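Local coordinates for protein putative aldehyde dehydrogenase (PDB 4YWE) that probably oxidises aldehydes to carboxylic acids with NAD or NADP as electron acceptor and carries bound calcium and magnesium ions, at residues I43-T47 against T211-A217; I154-P160 against V180-A186. All coordinates share one frame; numbering follows the deposited sequence.

Both contacts are largely buried, but contact 2 lies about 10 Å from the centre of the chain and contact 1 about 20 Å, measured to their centres. Contact 2 joins strands 139-155 and 177-182, parallel neighbours in one mixed sheet, and is mainly apolar, whereas contact 1 fixes the end of an N-terminal hairpin strand to the loop after strand 207-209 and the first turn of helix 214-223, through polar bonds to the loop and a salt bridge to the helix. Lys181 connects them: its NZ probably hydrogen-bonds Gly212 O, 2.8 Å away, and its CD packs on Ala217 CB. Calcium also relates them, bound by Asp185 and by Val32 of strand 28-33, partner of strand 38-44.

Contact 1 of 2, residues I43-T47 against T211-A217; sequences IARGT and TGYGHEA. With EDO (1,2-ethanediol), chain I.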
loop_
_atom_site.group_PDB
_atom_site.type_symbol
_atom_site.label_atom_id
_atom_site.label_comp_id
_atom_site.label_asym_id
_atom_site.label_seq_id
_atom_site.Cartn_x
_atom_site.Cartn_y
_atom_site.Cartn_z
ATOM N N ILE A 43 32.740 -29.798 -10.690
ATOM C CA ILE A 43 32.407 -28.847 -9.637
ATOM C C ILE A 43 32.870 -29.394 -8.296
ATOM O O ILE A 43 33.063 -30.600 -8.141
ATOM C CB ILE A 43 30.897 -28.536 -9.607
ATOM C CG1 ILE A 43 30.086 -29.831 -9.533
ATOM C CG2 ILE A 43 30.495 -27.715 -10.821
ATOM C CD1 ILE A 43 28.587 -29.615 -9.503
ATOM N N ALA A 44 33.049 -28.503 -7.327
ATOM C CA ALA A 44 33.441 -28.902 -5.983
ATOM C C ALA A 44 32.323 -29.681 -5.296
ATOM O O ALA A 44 31.167 -29.256 -5.300
ATOM C CB ALA A 44 33.819 -27.683 -5.156
ATOM N N ARG A 45 32.673 -30.824 -4.715
ATOM C CA ARG A 45 31.714 -31.618 -3.959
ATOM C C ARG A 45 31.577 -31.050 -2.549
ATOM O O ARG A 45 32.279 -31.467 -1.628
ATOM C CB ARG A 45 32.140 -33.087 -3.910
ATOM C CG ARG A 45 31.156 -33.997 -3.195
ATOM C CD ARG A 45 31.597 -35.451 -3.256
ATOM N NE ARG A 45 30.666 -36.331 -2.557
ATOM C CZ ARG A 45 30.761 -37.657 -2.537
ATOM N NH1 ARG A 45 31.749 -38.262 -3.182
ATOM N NH2 ARG A 45 29.867 -38.377 -1.872
ATOM N N GLY A 46 30.673 -30.089 -2.394
ATOM C CA GLY A 46 30.510 -29.389 -1.134
ATOM C C GLY A 46 29.958 -30.225 0.000
ATOM O O GLY A 46 29.044 -31.027 -0.188
ATOM N N THR A 47 30.522 -30.031 1.186
ATOM C CA THR A 47 30.070 -30.735 2.376
ATOM C C THR A 47 29.758 -29.739 3.485
ATOM O O THR A 47 29.812 -28.527 3.270
ATOM C CB THR A 47 31.120 -31.752 2.867
ATOM O OG1 THR A 47 32.381 -31.094 3.037
ATOM C CG2 THR A 47 31.279 -32.881 1.859
ATOM N N THR A 211 28.633 -25.486 -4.325
ATOM C CA THR A 211 28.173 -26.575 -5.177
ATOM C C THR A 211 28.222 -27.890 -4.410
ATOM O O THR A 211 28.895 -27.989 -3.389
ATOM C CB THR A 211 29.019 -26.698 -6.457
ATOM O OG1 THR A 211 30.395 -26.896 -6.106
ATOM C CG2 THR A 211 28.891 -25.441 -7.301
ATOM N N GLY A 212 27.507 -28.895 -4.901
ATOM C CA GLY A 212 27.497 -30.196 -4.259
ATOM C C GLY A 212 26.173 -30.926 -4.360
ATOM O O GLY A 212 25.209 -30.412 -4.930
ATOM N N TYR A 213 26.127 -32.133 -3.805
ATOM C CA TYR A 213 24.915 -32.941 -3.838
ATOM C C TYR A 213 23.870 -32.387 -2.881
ATOM O O TYR A 213 24.206 -31.787 -1.860
ATOM C CB TYR A 213 25.225 -34.398 -3.487
ATOM C CG TYR A 213 26.067 -35.118 -4.516
ATOM C CD1 TYR A 213 25.592 -35.333 -5.803
ATOM C CD2 TYR A 213 27.332 -35.594 -4.196
ATOM C CE1 TYR A 213 26.357 -35.994 -6.746
ATOM C CE2 TYR A 213 28.103 -36.257 -5.132
ATOM C CZ TYR A 213 27.611 -36.453 -6.404
ATOM O OH TYR A 213 28.375 -37.114 -7.340
ATOM N N GLY A 214 22.601 -32.591 -3.217
ATOM C CA GLY A 214 21.510 -32.158 -2.366
ATOM C C GLY A 214 21.516 -32.838 -1.012
ATOM O O GLY A 214 21.260 -32.204 0.011
ATOM N N HIS A 215 21.826 -34.132 -1.003
ATOM C CA HIS A 215 21.818 -34.912 0.230
ATOM C C HIS A 215 23.071 -34.661 1.066
ATOM O O HIS A 215 23.200 -35.182 2.174
ATOM C CB HIS A 215 21.683 -36.406 -0.080
ATOM C CG HIS A 215 22.903 -37.010 -0.703
ATOM N ND1 HIS A 215 23.087 -37.074 -2.068
ATOM C CD2 HIS A 215 23.997 -37.585 -0.149
ATOM C CE1 HIS A 215 24.244 -37.658 -2.327
ATOM N NE2 HIS A 215 24.815 -37.978 -1.180
ATOM N N GLU A 216 23.991 -33.864 0.534
ATOM C CA GLU A 216 25.189 -33.487 1.275
ATOM C C GLU A 216 25.213 -31.987 1.555
ATOM O O GLU A 216 24.912 -31.552 2.668
ATOM C CB GLU A 216 26.452 -33.904 0.514
ATOM C CG GLU A 216 26.716 -35.403 0.529
ATOM C CD GLU A 216 28.041 -35.772 -0.113
ATOM O OE1 GLU A 216 28.521 -35.011 -0.978
ATOM O OE2 GLU A 216 28.606 -36.825 0.253
ATOM N N ALA A 217 25.566 -31.201 0.543
ATOM C CA ALA A 217 25.656 -29.753 0.695
ATOM C C ALA A 217 24.282 -29.128 0.925
ATOM O O ALA A 217 24.121 -28.258 1.782
ATOM C CB ALA A 217 26.319 -29.136 -0.527
HETATM C C1 EDO I . 26.542 -32.942 5.212
HETATM O O1 EDO I . 25.207 -32.923 4.690
HETATM C C2 EDO I . 27.516 -33.344 4.111
HETATM O O2 EDO I . 28.845 -33.393 4.642
HETATM O O HOH W 1 32.312 -25.737 -8.103
HETATM O O HOH W 2 28.416 -32.445 -2.089
#
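Arg45 and Glu216 form the charged part of this contact, a side-on salt bridge, two guanidinium nitrogens each taking one carboxylate oxygen. Arg45 NE meets the syn lone pair of Glu216 OE1 at 3.0 Å, nearly straight (175°) and in the guanidinium plane. The bond from Arg45 NH2 to Glu216 OE2, at 2.9 Å, is more bent and arrives from above the carboxylate plane. Arg45 reaches so far because its chain is extended, with CG anti to the backbone N (chi1 -177°). Tyr213 presents its CE2 ring edge to one guanidinium face, CE2 lying 3.6 Å from Arg45 NE with the two planes almost perpendicular.

A second group of polar bonds holds the backbone of 44-46. Thr211 OG1 donates to Ala44 O at 2.6 Å on a carbonyl lone pair, and a water links the same hydroxyl to Ala44 N. A weak bond joins Gly46 N to Thr211 O (2.9 Å). A second water bridges Gly46 O, Tyr213 N and Glu216 OE1, fixing the carboxylate.

Van der Waals packing is slight: Ala217 CB lies 3.3 Å from Gly46 O, and Ile43 CB 3.9 Å from Thr211 OG1. Ile43 also packs on Ile29 and Val31 of strand 28-33 and Leu188 of helix 188-200. This joins the end of hairpin 28-33/38-44, where Arg45 centres an inverse gamma turn, to the strand-turn-helix connection into helix 214-223.

Contact 2 of 2, residues I154-P160 against V180-A186; sequences IVPWNYP and VKPAEDA. With CA (calcium ion), chain K.
Trp157 CB packs against two alanine methyls, 3.7 Å from Ala183 CB and 3.8 Å from Ala186 CB, and makes the tight part of this contact, where Ala183 CB also comes within 3.4 Å of Trp157 N. Its indole turns alongside Asp185, ring and carboxylate planes 87° apart, because CG sits between the backbone N and carbonyl carbon (chi1 45°). Pro160 CG adds to the apolar cluster against Ala186.

The backbone pairing is looser. Ile154 bridges Lys181 in parallel, but Val155 N reaches Lys181 O only through a weak bond of 3.4 Å, and Pro182 has no N-H. Here Val155 CG2 meets Val180 CG1 at 4.0 Å. Beyond the bridge a water takes up backbone polar atoms of both segments, accepting from Ala183 N at 2.8 Å near Pro156 O and Ala186 O. Lys181 folds back, NZ bonding Pro182 O and forming a salt bridge with Glu184. On the hydrated side Asp185 O binds calcium at 2.6 Å, with two waters, Val32 O and Asp99 OD1 among the other ligands.

Helix 160-174 completes the beta-alpha-beta crossover between strands 139-155 and 177-182, which are flanked by strands 229-233 and 207-209, while helix 89-100 packs on Pro160 and Ala186.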
loop_
_atom_site.group_PDB
_atom_site.type_symbol
_atom_site.label_atom_id
_atom_site.label_comp_id
_atom_site.label_asym_id
_atom_site.label_seq_id
_atom_site.Cartn_x
_atom_site.Cartn_y
_atom_site.Cartn_z
ATOM N N ILE A 154 18.145 -22.780 -2.352
ATOM C CA ILE A 154 18.268 -24.047 -3.059
ATOM C C ILE A 154 17.780 -23.860 -4.490
ATOM O O ILE A 154 16.591 -23.646 -4.727
ATOM C CB ILE A 154 17.494 -25.171 -2.351
ATOM C CG1 ILE A 154 17.868 -25.229 -0.869
ATOM C CG2 ILE A 154 17.762 -26.509 -3.029
ATOM C CD1 ILE A 154 19.325 -25.539 -0.618
ATOM N N VAL A 155 18.705 -23.934 -5.439
ATOM C CA VAL A 155 18.394 -23.672 -6.838
ATOM C C VAL A 155 18.493 -24.957 -7.655
ATOM O O VAL A 155 19.494 -25.668 -7.577
ATOM C CB VAL A 155 19.318 -22.580 -7.406
ATOM C CG1 VAL A 155 18.963 -22.273 -8.853
ATOM C CG2 VAL A 155 19.231 -21.323 -6.551
ATOM N N PRO A 156 17.446 -25.262 -8.435
ATOM C CA PRO A 156 17.418 -26.482 -9.247
ATOM C C PRO A 156 18.139 -26.342 -10.589
ATOM O O PRO A 156 18.712 -25.293 -10.885
ATOM C CB PRO A 156 15.922 -26.722 -9.455
ATOM C CG PRO A 156 15.330 -25.365 -9.426
ATOM C CD PRO A 156 16.163 -24.539 -8.479
ATOM N N TRP A 157 18.097 -27.404 -11.388
ATOM C CA TRP A 157 18.889 -27.499 -12.611
ATOM C C TRP A 157 18.153 -27.037 -13.868
ATOM O O TRP A 157 18.779 -26.815 -14.902
ATOM C CB TRP A 157 19.362 -28.944 -12.807
ATOM C CG TRP A 157 18.277 -29.956 -12.575
ATOM C CD1 TRP A 157 18.074 -30.693 -11.444
ATOM C CD2 TRP A 157 17.236 -30.330 -13.486
ATOM N NE1 TRP A 157 16.978 -31.505 -11.596
ATOM C CE2 TRP A 157 16.443 -31.301 -12.844
ATOM C CE3 TRP A 157 16.898 -29.944 -14.788
ATOM C CZ2 TRP A 157 15.337 -31.889 -13.452
ATOM C CZ3 TRP A 157 15.797 -30.525 -15.389
ATOM C CH2 TRP A 157 15.031 -31.488 -14.723
ATOM N N ASN A 158 16.833 -26.899 -13.786
ATOM C CA ASN A 158 16.031 -26.631 -14.978
ATOM C C ASN A 158 16.099 -25.171 -15.423
ATOM O O ASN A 158 16.097 -24.885 -16.620
ATOM C CB ASN A 158 14.575 -27.049 -14.747
ATOM C CG ASN A 158 13.937 -26.338 -13.571
ATOM O OD1 ASN A 158 14.624 -25.873 -12.661
ATOM N ND2 ASN A 158 12.611 -26.255 -13.583
ATOM N N TYR A 159 16.155 -24.252 -14.466
ATOM C CA TYR A 159 16.382 -22.842 -14.777
ATOM C C TYR A 159 17.356 -22.227 -13.779
ATOM O O TYR A 159 16.948 -21.441 -12.924
ATOM C CB TYR A 159 15.066 -22.054 -14.766
ATOM C CG TYR A 159 14.072 -22.466 -15.828
ATOM C CD1 TYR A 159 14.109 -21.907 -17.100
ATOM C CD2 TYR A 159 13.085 -23.404 -15.554
ATOM C CE1 TYR A 159 13.195 -22.278 -18.072
ATOM C CE2 TYR A 159 12.169 -23.780 -16.517
ATOM C CZ TYR A 159 12.228 -23.216 -17.774
ATOM O OH TYR A 159 11.314 -23.594 -18.731
ATOM N N PRO A 160 18.647 -22.586 -13.879
ATOM C CA PRO A 160 19.668 -22.092 -12.947
ATOM C C PRO A 160 19.707 -20.571 -12.832
ATOM O O PRO A 160 19.610 -20.051 -11.724
ATOM C CB PRO A 160 20.971 -22.624 -13.549
ATOM C CG PRO A 160 20.562 -23.858 -14.272
ATOM C CD PRO A 160 19.213 -23.539 -14.851
ATOM N N VAL A 180 24.108 -19.909 -1.336
ATOM C CA VAL A 180 23.438 -20.608 -2.426
ATOM C C VAL A 180 23.974 -22.022 -2.629
ATOM O O VAL A 180 25.180 -22.232 -2.756
ATOM C CB VAL A 180 23.557 -19.809 -3.736
ATOM C CG1 VAL A 180 22.819 -20.516 -4.864
ATOM C CG2 VAL A 180 23.031 -18.394 -3.547
ATOM N N LYS A 181 23.060 -22.988 -2.664
ATOM C CA LYS A 181 23.397 -24.363 -3.006
ATOM C C LYS A 181 22.701 -24.735 -4.311
ATOM O O LYS A 181 21.585 -25.254 -4.295
ATOM C CB LYS A 181 22.987 -25.322 -1.885
ATOM C CG LYS A 181 23.945 -26.489 -1.660
ATOM C CD LYS A 181 24.072 -27.385 -2.886
ATOM C CE LYS A 181 22.760 -28.080 -3.213
ATOM N NZ LYS A 181 22.898 -28.994 -4.384
ATOM N N PRO A 182 23.357 -24.465 -5.448
ATOM C CA PRO A 182 22.767 -24.760 -6.757
ATOM C C PRO A 182 22.783 -26.255 -7.074
ATOM O O PRO A 182 23.414 -27.030 -6.355
ATOM C CB PRO A 182 23.659 -23.977 -7.719
ATOM C CG PRO A 182 24.986 -23.946 -7.042
ATOM C CD PRO A 182 24.698 -23.862 -5.567
ATOM N N ALA A 183 22.093 -26.646 -8.142
ATOM C CA ALA A 183 21.906 -28.056 -8.471
ATOM C C ALA A 183 23.165 -28.697 -9.042
ATOM O O ALA A 183 23.883 -28.085 -9.829
ATOM C CB ALA A 183 20.755 -28.215 -9.448
ATOM N N GLU A 184 23.413 -29.943 -8.650
ATOM C CA GLU A 184 24.596 -30.672 -9.094
ATOM C C GLU A 184 24.521 -31.045 -10.572
ATOM O O GLU A 184 25.542 -31.320 -11.203
ATOM C CB GLU A 184 24.793 -31.935 -8.249
ATOM C CG GLU A 184 23.585 -32.863 -8.198
ATOM C CD GLU A 184 22.628 -32.527 -7.064
ATOM O OE1 GLU A 184 22.342 -31.330 -6.854
ATOM O OE2 GLU A 184 22.164 -33.464 -6.380
ATOM N N ASP A 185 23.312 -31.052 -11.123
ATOM C CA ASP A 185 23.120 -31.426 -12.520
ATOM C C ASP A 185 23.341 -30.246 -13.463
ATOM O O ASP A 185 23.602 -30.440 -14.648
ATOM C CB ASP A 185 21.724 -32.017 -12.721
ATOM C CG ASP A 185 21.612 -33.435 -12.190
ATOM O OD1 ASP A 185 22.413 -34.292 -12.618
ATOM O OD2 ASP A 185 20.735 -33.689 -11.338
ATOM N N ALA A 186 23.239 -29.030 -12.931
ATOM C CA ALA A 186 23.499 -27.817 -13.707
ATOM C C ALA A 186 23.646 -26.601 -12.796
ATOM O O ALA A 186 22.685 -26.185 -12.149
ATOM C CB ALA A 186 22.388 -27.581 -14.726
HETATM CA CA CA K . 24.953 -30.732 -16.821
HETATM O O HOH W 3 21.533 -24.813 -10.217
HETATM O O HOH W 4 23.330 -32.479 -17.279
HETATM O O HOH W 5 25.901 -32.227 -14.993
#